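Local atomic coordinates of type IV pilus biogenesis factor PilY1 (Pseudomonas aeruginosa, PDB entry 3HX6), a protein that primes type IV pilus assembly, takes part in twitching motility and adhesion to host cells, and binds calcium, whose binding and release seem to regulate pilus retraction. Residues L282-V287 and A303-V308; Q395-Q400 and W434-M439; I412-Q417 and Q515-S520. The protein carries 3 engineered substitutions. All coordinates share one frame; numbering follows the deposited sequence.

Interaction 1. Residues L282-V287 and A303-V308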
# COMPACT_ATOMS: atom_id res chain seq x y z
N LEU A 282 -17.80 -15.86 23.51
CA LEU A 282 -18.84 -15.71 22.50
C LEU A 282 -18.94 -17.00 21.70
O LEU A 282 -19.05 -16.99 20.48
CB LEU A 282 -18.53 -14.52 21.58
CG LEU A 282 -18.35 -13.16 22.28
CD1 LEU A 282 -18.20 -12.04 21.24
CD2 LEU A 282 -19.55 -12.88 23.20
N ILE A 283 -18.87 -18.12 22.42
CA ILE A 283 -18.98 -19.46 21.83
C ILE A 283 -19.93 -20.28 22.71
O ILE A 283 -20.22 -19.91 23.84
CB ILE A 283 -17.62 -20.18 21.76
CG1 ILE A 283 -16.97 -20.20 23.15
CG2 ILE A 283 -16.72 -19.51 20.73
CD1 ILE A 283 -15.71 -21.02 23.22
N ALA A 284 -20.41 -21.41 22.18
CA ALA A 284 -21.34 -22.26 22.91
C ALA A 284 -20.76 -22.86 24.20
O ALA A 284 -19.55 -22.94 24.37
CB ALA A 284 -21.83 -23.38 22.00
N GLY A 285 -21.66 -23.28 25.09
CA GLY A 285 -21.25 -23.88 26.35
C GLY A 285 -20.38 -25.10 26.11
O GLY A 285 -19.24 -25.15 26.56
N LYS A 286 -20.92 -26.08 25.39
CA LYS A 286 -20.16 -27.28 25.07
C LYS A 286 -19.02 -26.85 24.16
O LYS A 286 -18.81 -25.65 23.95
CB LYS A 286 -21.02 -28.30 24.32
CG LYS A 286 -22.05 -29.05 25.16
CD LYS A 286 -23.17 -28.15 25.65
CE LYS A 286 -24.31 -28.98 26.24
NZ LYS A 286 -23.85 -29.90 27.32
N VAL A 287 -18.29 -27.82 23.63
CA VAL A 287 -17.17 -27.53 22.74
C VAL A 287 -17.02 -28.68 21.76
O VAL A 287 -17.81 -29.62 21.78
CB VAL A 287 -15.85 -27.39 23.53
CG1 VAL A 287 -15.99 -26.35 24.62
CG2 VAL A 287 -15.46 -28.74 24.12
N ALA A 303 -26.46 -17.88 21.11
CA ALA A 303 -26.50 -16.60 21.80
C ALA A 303 -26.73 -16.75 23.30
O ALA A 303 -26.12 -16.04 24.10
CB ALA A 303 -27.58 -15.71 21.19
N SER A 304 -27.61 -17.67 23.68
CA SER A 304 -27.90 -17.90 25.09
C SER A 304 -26.71 -18.49 25.82
O SER A 304 -26.63 -18.44 27.05
CB SER A 304 -29.13 -18.81 25.26
OG SER A 304 -28.95 -20.04 24.58
N SER A 305 -25.77 -19.06 25.07
CA SER A 305 -24.57 -19.64 25.67
C SER A 305 -23.48 -18.60 25.91
O SER A 305 -22.56 -18.86 26.67
CB SER A 305 -24.01 -20.76 24.79
OG SER A 305 -24.88 -21.87 24.76
N PHE A 306 -23.57 -17.45 25.25
CA PHE A 306 -22.56 -16.40 25.45
C PHE A 306 -22.52 -16.13 26.95
O PHE A 306 -23.54 -16.21 27.62
CB PHE A 306 -22.93 -15.13 24.69
CG PHE A 306 -22.86 -15.27 23.19
CD1 PHE A 306 -23.38 -14.28 22.37
CD2 PHE A 306 -22.28 -16.38 22.60
CE1 PHE A 306 -23.32 -14.39 20.98
CE2 PHE A 306 -22.21 -16.51 21.21
CZ PHE A 306 -22.74 -15.51 20.40
N ARG A 307 -21.35 -15.80 27.48
CA ARG A 307 -21.22 -15.58 28.92
C ARG A 307 -19.94 -14.83 29.27
O ARG A 307 -19.00 -14.79 28.48
CB ARG A 307 -21.18 -16.94 29.62
CG ARG A 307 -20.02 -17.79 29.11
CD ARG A 307 -20.04 -19.23 29.59
NE ARG A 307 -19.03 -20.02 28.86
CZ ARG A 307 -19.11 -20.34 27.57
NH1 ARG A 307 -20.15 -19.97 26.84
NH2 ARG A 307 -18.13 -21.03 27.00
N VAL A 308 -19.92 -14.23 30.46
CA VAL A 308 -18.73 -13.55 30.91
C VAL A 308 -17.78 -14.72 31.18
O VAL A 308 -18.20 -15.73 31.74
CB VAL A 308 -18.95 -12.79 32.23
CG1 VAL A 308 -17.69 -12.03 32.60
CG2 VAL A 308 -20.14 -11.85 32.11
O HOH W 1 -23.91 -25.20 25.16
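Residues 282-287 and 303-308 meet in a contact between the two ends of the long connection that joins strands 276-281 and 307-317 within one four-stranded antiparallel blade of the PilY1 beta-propeller; the second segment runs into the start of strand 307-317. Leu282 and Phe306 form its buried, apolar end. Leu282 CD2 sits above one face of the Phe306 ring, offset toward the rim and 4.1 Å from CG, while Ala303 CA lies over the centre of the opposite face. A flat aromatic suits this place because it fits between Leu282 of one segment and Ala303 of its own. Its CG stands anti to its own carbonyl carbon (chi1 -68°), and this brings CE2 to 3.3 Å from Leu282 O. Leu239 and Ile227, from neighbouring propeller strands, touch both side chains.

Toward solvent the chemistry becomes polar. Arg307 extends from CG to NE and carries its guanidinium to the backbone of the first segment, where NH1 donates to Ile283 O at 3.0 Å with an N-H...O angle of 157°. The same NH1 also reaches back to Ser305 O at 2.7 Å in a more bent bond (134°). The flat guanidinium suits the place because NH1 has two N-H groups and both acceptors lie near its plane. Ile283 starts away from the other segment, and its side chain touches Asp266, a ligand of the bound calcium, so the loop held by Arg307 also packs against the metal site. At the outer end Ser305, small enough to lie close to backbone, places CB 3.6 Å from Ala284 CA.

Interaction 2. Residues Q395-Q400 and W434-M439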
# COMPACT_ATOMS: atom_id res chain seq x y z
N GLN A 395 8.10 -1.90 33.71
CA GLN A 395 8.88 -1.23 32.68
C GLN A 395 8.68 0.23 33.05
O GLN A 395 7.70 0.58 33.70
CB GLN A 395 8.34 -1.50 31.27
CG GLN A 395 8.28 -2.97 30.84
CD GLN A 395 9.64 -3.62 30.62
OE1 GLN A 395 9.74 -4.83 30.40
NE2 GLN A 395 10.70 -2.82 30.69
N THR A 396 9.61 1.09 32.64
CA THR A 396 9.49 2.50 32.96
C THR A 396 9.88 3.38 31.78
O THR A 396 10.59 2.94 30.88
CB THR A 396 10.40 2.88 34.15
OG1 THR A 396 11.71 2.36 33.93
CG2 THR A 396 9.85 2.31 35.46
N LEU A 397 9.38 4.60 31.78
CA LEU A 397 9.76 5.56 30.75
C LEU A 397 10.89 6.25 31.51
O LEU A 397 10.65 6.94 32.50
CB LEU A 397 8.61 6.51 30.45
CG LEU A 397 7.48 5.82 29.68
CD1 LEU A 397 6.39 6.82 29.33
CD2 LEU A 397 8.06 5.19 28.41
N ASP A 398 12.11 6.02 31.05
CA ASP A 398 13.29 6.54 31.74
C ASP A 398 13.89 7.84 31.28
O ASP A 398 14.72 8.41 31.99
CB ASP A 398 14.38 5.47 31.74
CG ASP A 398 13.93 4.19 32.40
OD1 ASP A 398 13.05 4.27 33.28
OD2 ASP A 398 14.45 3.12 32.04
N LEU A 399 13.49 8.32 30.12
CA LEU A 399 14.09 9.55 29.63
C LEU A 399 13.26 10.26 28.58
O LEU A 399 12.67 9.63 27.70
CB LEU A 399 15.48 9.22 29.07
CG LEU A 399 16.43 10.30 28.54
CD1 LEU A 399 15.93 10.87 27.23
CD2 LEU A 399 16.59 11.38 29.60
N GLN A 400 13.19 11.58 28.71
CA GLN A 400 12.51 12.41 27.74
C GLN A 400 13.59 13.39 27.32
O GLN A 400 14.27 13.96 28.17
CB GLN A 400 11.34 13.19 28.33
CG GLN A 400 10.72 14.11 27.29
CD GLN A 400 9.46 14.79 27.77
OE1 GLN A 400 8.54 14.14 28.25
NE2 GLN A 400 9.41 16.11 27.64
N TRP A 434 3.26 -7.67 32.18
CA TRP A 434 4.04 -6.48 32.42
C TRP A 434 3.14 -5.26 32.57
O TRP A 434 1.95 -5.33 32.31
CB TRP A 434 5.00 -6.25 31.25
CG TRP A 434 4.34 -6.30 29.87
CD1 TRP A 434 4.35 -7.34 28.99
CD2 TRP A 434 3.65 -5.22 29.21
NE1 TRP A 434 3.72 -6.98 27.81
CE2 TRP A 434 3.28 -5.69 27.93
CE3 TRP A 434 3.31 -3.91 29.58
CZ2 TRP A 434 2.59 -4.89 27.01
CZ3 TRP A 434 2.62 -3.12 28.66
CH2 TRP A 434 2.27 -3.61 27.39
N TYR A 435 3.74 -4.16 33.00
CA TYR A 435 3.01 -2.91 33.14
C TYR A 435 3.97 -1.76 32.95
O TYR A 435 5.17 -1.90 33.15
CB TYR A 435 2.29 -2.80 34.49
CG TYR A 435 3.19 -2.61 35.70
CD1 TYR A 435 3.69 -3.70 36.40
CD2 TYR A 435 3.49 -1.33 36.16
CE1 TYR A 435 4.47 -3.52 37.55
CE2 TYR A 435 4.28 -1.14 37.31
CZ TYR A 435 4.76 -2.24 37.99
OH TYR A 435 5.53 -2.06 39.12
N LEU A 436 3.44 -0.62 32.53
CA LEU A 436 4.24 0.57 32.30
C LEU A 436 3.40 1.75 32.73
O LEU A 436 2.38 2.03 32.12
CB LEU A 436 4.59 0.69 30.81
CG LEU A 436 5.27 1.97 30.32
CD1 LEU A 436 6.67 2.06 30.89
CD2 LEU A 436 5.33 1.96 28.79
N ASP A 437 3.79 2.44 33.80
CA ASP A 437 3.04 3.61 34.24
C ASP A 437 3.37 4.74 33.28
O ASP A 437 4.53 4.92 32.89
CB ASP A 437 3.41 4.00 35.67
CG ASP A 437 2.86 3.02 36.71
OD1 ASP A 437 1.63 2.82 36.77
OD2 ASP A 437 3.67 2.45 37.48
N PHE A 438 2.35 5.49 32.87
CA PHE A 438 2.56 6.60 31.95
C PHE A 438 3.14 7.79 32.70
O PHE A 438 2.41 8.67 33.17
CB PHE A 438 1.24 6.97 31.28
CG PHE A 438 0.76 5.95 30.28
CD1 PHE A 438 1.54 5.62 29.18
CD2 PHE A 438 -0.46 5.32 30.45
CE1 PHE A 438 1.11 4.67 28.26
CE2 PHE A 438 -0.90 4.37 29.53
CZ PHE A 438 -0.11 4.04 28.44
N MET A 439 4.46 7.78 32.83
CA MET A 439 5.17 8.84 33.53
C MET A 439 6.66 8.64 33.28
O MET A 439 7.15 7.51 33.25
CB MET A 439 4.90 8.77 35.04
CG MET A 439 5.41 7.50 35.72
SD MET A 439 4.88 7.38 37.45
CE MET A 439 5.67 5.83 37.99
O HOH W 2 6.56 2.55 34.92
O HOH W 3 7.43 4.97 33.97
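Gln395 and Leu436 lie side by side where strands 392-405 and 433-437 run parallel, the one parallel pairing in an otherwise antiparallel mixed sheet. The tight part is at the start of the contact. Gln395 N donates to Tyr435 O at 3.0 Å in a bent bond. Leu436 then closes the buried side: with CG anti to its backbone N (chi1 172°), its CD1 reaches across to the other strand, 3.3 Å from Gln395 O and 4.0 Å from Leu397 CG. The two leucines cross at about a right angle, and their branched ends suit a face that is also packed by Leu483 and Tyr481 of strand 477-483.

Farther along, the strands splay apart, their short axes 29° from parallel, and water takes over from direct bonding. One water donates to Gln395 O and accepts from Asp437 N, bridging a carbonyl and an amide that are 4.3 Å apart. A second accepts from Leu397 N and donates to both Asp437 O and Met439 O, so three backbone groups share one molecule. This looser end coincides with an inverse gamma turn centred on Phe438, which bends the chain out of the strand direction. An acid suits the buried position of Asp437 because Arg389, in a salt bridge, and Thr367, in a hydrogen bond, meet its carboxylate. Met439 starts its side chain away from strand 392-405, and its backbone makes the approach instead: Met439 O lies 3.3 Å from Leu397 CB.

Interaction 3. Residues I412-Q417 and Q515-S520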
# COMPACT_ATOMS: atom_id res chain seq x y z
N ILE A 412 11.49 13.07 22.28
CA ILE A 412 11.26 11.65 22.39
C ILE A 412 11.36 11.13 23.81
O ILE A 412 11.76 11.85 24.73
CB ILE A 412 12.26 10.87 21.50
CG1 ILE A 412 13.70 11.20 21.90
CG2 ILE A 412 12.08 11.28 20.05
CD1 ILE A 412 14.19 10.54 23.17
N ARG A 413 10.98 9.88 23.97
CA ARG A 413 11.06 9.22 25.26
C ARG A 413 11.67 7.85 25.04
O ARG A 413 11.46 7.24 23.99
CB ARG A 413 9.68 9.11 25.90
CG ARG A 413 9.20 10.41 26.52
CD ARG A 413 7.82 10.28 27.15
NE ARG A 413 7.40 11.55 27.74
CZ ARG A 413 6.20 11.78 28.25
NH1 ARG A 413 5.28 10.81 28.23
NH2 ARG A 413 5.90 12.96 28.77
N ILE A 414 12.45 7.40 26.01
CA ILE A 414 13.07 6.09 25.93
C ILE A 414 12.52 5.25 27.07
O ILE A 414 12.40 5.72 28.20
CB ILE A 414 14.62 6.17 26.07
CG1 ILE A 414 15.21 6.82 24.81
CG2 ILE A 414 15.22 4.78 26.26
CD1 ILE A 414 15.64 8.25 25.04
N ALA A 415 12.17 4.02 26.75
CA ALA A 415 11.61 3.11 27.74
C ALA A 415 12.66 2.08 28.13
O ALA A 415 13.61 1.84 27.39
CB ALA A 415 10.38 2.41 27.17
N SER A 416 12.47 1.47 29.29
CA SER A 416 13.36 0.43 29.79
C SER A 416 13.15 -0.79 28.90
O SER A 416 12.24 -0.82 28.06
CB SER A 416 13.01 0.08 31.23
OG SER A 416 11.64 -0.31 31.35
N GLN A 417 13.99 -1.81 29.09
CA GLN A 417 13.89 -3.02 28.29
C GLN A 417 14.12 -4.25 29.18
O GLN A 417 14.98 -5.08 28.91
CB GLN A 417 14.94 -2.98 27.17
CG GLN A 417 14.85 -4.12 26.17
CD GLN A 417 15.82 -3.93 25.02
OE1 GLN A 417 15.43 -3.70 23.88
NE2 GLN A 417 17.10 -4.02 25.32
N GLN A 515 24.49 4.17 24.75
CA GLN A 515 23.85 3.06 24.05
C GLN A 515 22.93 3.48 22.90
O GLN A 515 22.05 4.31 23.09
CB GLN A 515 23.05 2.23 25.05
CG GLN A 515 22.84 0.79 24.63
CD GLN A 515 23.65 -0.16 25.48
OE1 GLN A 515 24.84 0.06 25.71
NE2 GLN A 515 23.01 -1.22 25.96
N ASN A 516 23.14 2.91 21.71
CA ASN A 516 22.26 3.22 20.59
C ASN A 516 21.01 2.40 20.85
O ASN A 516 21.03 1.17 20.84
CB ASN A 516 22.88 2.81 19.25
CG ASN A 516 24.02 3.72 18.84
OD1 ASN A 516 23.96 4.93 19.06
ND2 ASN A 516 25.05 3.15 18.24
N VAL A 517 19.92 3.11 21.09
CA VAL A 517 18.66 2.47 21.42
C VAL A 517 17.50 2.92 20.54
O VAL A 517 17.52 4.01 19.98
CB VAL A 517 18.34 2.77 22.91
CG1 VAL A 517 16.88 2.70 23.17
CG2 VAL A 517 19.10 1.80 23.80
N ALA A 518 16.50 2.05 20.41
CA ALA A 518 15.32 2.38 19.63
C ALA A 518 14.52 3.38 20.45
O ALA A 518 14.49 3.30 21.67
CB ALA A 518 14.49 1.13 19.38
N VAL A 519 13.90 4.34 19.77
CA VAL A 519 13.08 5.34 20.45
C VAL A 519 11.70 4.72 20.62
O VAL A 519 11.11 4.25 19.64
CB VAL A 519 12.97 6.64 19.62
CG1 VAL A 519 11.86 7.54 20.19
CG2 VAL A 519 14.31 7.37 19.63
N SER A 520 11.18 4.70 21.84
CA SER A 520 9.87 4.10 22.06
C SER A 520 8.72 5.08 21.98
O SER A 520 7.59 4.71 21.66
CB SER A 520 9.85 3.40 23.42
OG SER A 520 10.75 2.32 23.44
O HOH W 4 12.93 3.57 23.93
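Val519 CG1 is anti to its backbone N (chi1 167°), and Ile412 CG1 sits between its own backbone N and carbonyl carbon (chi1 58°), which leaves CB and CG2 of Ile412 facing Val519 CG1; the two beta-branched side chains meet at about a right angle. Here strand 408-415 of the large mixed sheet is crossed by the segment leading from the short beta-hairpin of strands 510-511 and 516-517 into strand 521-524, the neighbour of 408-415 in that sheet. CG1 of Val519 lies 3.6 Å from Ile412 CB, and Tyr510 touches both residues. A second apolar pair, Ile414 CG2 and Val517 CG1, meets more loosely at 4.1 Å. Short, branched side chains suit this buried seam, as they fill it without long flexible arms.

The backbones barely bond: Ser520 N gives a weak, bent hydrogen bond to Arg413 O at 3.3 Å. A water does more, accepting from Ala415 N at 3.0 Å and donating to Ala518 O at 2.8 Å, thereby satisfying polar groups from both segments. Ser520 suits the junction by being small and polar, with CB packing on Ala415 CB while its OG lies 2.6 Å from that same water oxygen.

How the interactions relate
Interactions 2 and 3 both reach one mixed sheet, interaction 3 through strand 408-415, and touch directly, their centres about 11 Å apart; strands 392-405 and 408-415 are neighbours there, and Thr396 N probably donates to OG of Ser416, just beyond the end of strand 408-415. Both are buried, combining branched aliphatic packing with waters that bridge backbone groups where direct bonds are few. They differ in geometry: interaction 2 joins two strands of the sheet, whereas 515-520 crosses its strand at a steep angle. Interaction 1 stands apart, its centre about 38 Å from that of interaction 2. Nearer the calcium site and only partly buried, it relies on an aromatic ring inside and an arginine toward the surface.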